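Local coordinates for F-actin-capping protein subunit alpha (Plasmodium berghei, PDB 7A0H) that probably binds the fast-growing barbed ends of actin filaments and blocks subunit exchange there without severing them, at residues 181-184 / 188-191. Numbering follows the deposited sequence.
Sequences RYYL and HASS
R181 and S190 pair through both backbone and side chain. R181 N donates to S190 O at 3.0 Å, a nearly straight bond with an angle of 164° at the hydrogen. R181 O takes two donors from the other strand. A189 N binds it at 2.6 Å, and S190 N adds a weak bond at 3.3 Å. One carbonyl therefore holds two successive N-H groups. The R181 side chain bends at chi3, which turns the NH1 edge of the guanidinium to S190 OG. There NH1 donates to S190 OG at 2.8 Å, and the hydroxyl lies 24° out of the guanidinium plane. I283 of the second subunit packs against both R181 and S190.

A189 makes a CH-pi contact with Y183. Its CB sits over the middle of one face of the Y183 ring, 3.5 Å from the centroid. L154 and Y219, from the two flanking strands, also touch Y183.

Y182 and H188 meet on the face of the sheet away from R181 and S190. The two rings meet obliquely, with their planes at 57°. Y182 CE1 comes near the plane of the imidazole at its edge, 3.7 Å from H188 CD2. Further back, Y182 CD1 rests against H188 CA at 3.6 Å. H188 NE2 also has a weak hydrogen bond to D180.

The pairing slips by one residue between Y182–H188 and R181–S190. R181 is thus matched by two residues, A189 and S190, which makes a classic beta bulge, at the turn end of the antiparallel hairpin formed by strands 170-183 and 187-200 in the central sheet of the capping protein fold.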
loop_
_atom_site.group_PDB
_atom_site.type_symbol
_atom_site.label_atom_id
_atom_site.label_comp_id
_atom_site.label_asym_id
_atom_site.label_seq_id
_atom_site.Cartn_x
_atom_site.Cartn_y
_atom_site.Cartn_z
ATOM N N ARG A 181 1.014 18.397 -0.419
ATOM C CA ARG A 181 2.312 18.713 0.167
ATOM C C ARG A 181 3.387 17.920 -0.569
ATOM O O ARG A 181 3.185 16.757 -0.903
ATOM C CB ARG A 181 2.260 18.351 1.649
ATOM C CG ARG A 181 1.215 19.237 2.460
ATOM C CD ARG A 181 1.010 18.835 3.991
ATOM N NE ARG A 181 2.289 18.758 4.676
ATOM C CZ ARG A 181 2.897 17.624 5.007
ATOM N NH1 ARG A 181 2.326 16.455 4.780
ATOM N NH2 ARG A 181 4.089 17.671 5.571
ATOM N N TYR A 182 4.512 18.570 -0.844
ATOM C CA TYR A 182 5.615 18.025 -1.594
ATOM C C TYR A 182 6.876 18.138 -0.767
ATOM O O TYR A 182 7.196 19.218 -0.255
ATOM C CB TYR A 182 5.792 18.772 -2.942
ATOM C CG TYR A 182 4.589 18.554 -3.810
ATOM C CD1 TYR A 182 4.533 17.474 -4.708
ATOM C CD2 TYR A 182 3.463 19.359 -3.660
ATOM C CE1 TYR A 182 3.415 17.239 -5.469
ATOM C CE2 TYR A 182 2.327 19.137 -4.406
ATOM C CZ TYR A 182 2.295 18.068 -5.291
ATOM O OH TYR A 182 1.147 17.862 -5.994
ATOM N N TYR A 183 7.588 17.025 -0.647
ATOM C CA TYR A 183 8.909 17.026 -0.041
ATOM C C TYR A 183 9.950 17.342 -1.090
ATOM O O TYR A 183 9.803 17.005 -2.266
ATOM C CB TYR A 183 9.201 15.712 0.657
ATOM C CG TYR A 183 8.367 15.478 1.918
ATOM C CD1 TYR A 183 7.762 16.542 2.621
ATOM C CD2 TYR A 183 8.180 14.190 2.416
ATOM C CE1 TYR A 183 6.988 16.297 3.793
ATOM C CE2 TYR A 183 7.431 13.942 3.565
ATOM C CZ TYR A 183 6.831 14.982 4.244
ATOM O OH TYR A 183 6.089 14.673 5.371
ATOM N N LEU A 184 11.024 17.977 -0.638
ATOM C CA LEU A 184 12.013 18.458 -1.595
ATOM C C LEU A 184 11.208 19.422 -2.449
ATOM O O LEU A 184 10.744 20.448 -1.933
ATOM C CB LEU A 184 12.654 17.306 -2.338
ATOM C CG LEU A 184 13.405 16.455 -1.295
ATOM C CD1 LEU A 184 13.975 15.139 -1.858
ATOM C CD2 LEU A 184 14.511 17.281 -0.635
ATOM N N HIS A 188 5.665 13.784 -3.961
ATOM C CA HIS A 188 4.345 14.082 -3.412
ATOM C C HIS A 188 4.200 13.455 -2.040
ATOM O O HIS A 188 4.176 12.233 -1.908
ATOM C CB HIS A 188 3.250 13.560 -4.318
ATOM C CG HIS A 188 1.879 13.812 -3.782
ATOM N ND1 HIS A 188 1.016 12.802 -3.427
ATOM C CD2 HIS A 188 1.230 14.966 -3.510
ATOM C CE1 HIS A 188 -0.113 13.321 -2.986
ATOM N NE2 HIS A 188 -0.004 14.632 -3.023
ATOM N N ALA A 189 3.979 14.267 -1.025
ATOM C CA ALA A 189 3.954 13.734 0.332
ATOM C C ALA A 189 2.569 13.393 0.853
ATOM O O ALA A 189 2.409 12.368 1.531
ATOM C CB ALA A 189 4.658 14.713 1.265
ATOM N N SER A 190 1.576 14.244 0.596
ATOM C CA SER A 190 0.245 14.038 1.147
ATOM C C SER A 190 -0.773 14.750 0.286
ATOM O O SER A 190 -0.476 15.764 -0.384
ATOM C CB SER A 190 0.111 14.571 2.596
ATOM O OG SER A 190 0.581 15.925 2.702
ATOM N N SER A 191 -2.013 14.257 0.402
ATOM C CA SER A 191 -3.176 15.033 -0.013
ATOM C C SER A 191 -4.223 15.185 1.101
ATOM O O SER A 191 -4.552 14.230 1.818
ATOM C CB SER A 191 -3.832 14.377 -1.183
ATOM O OG SER A 191 -4.233 13.083 -0.728
#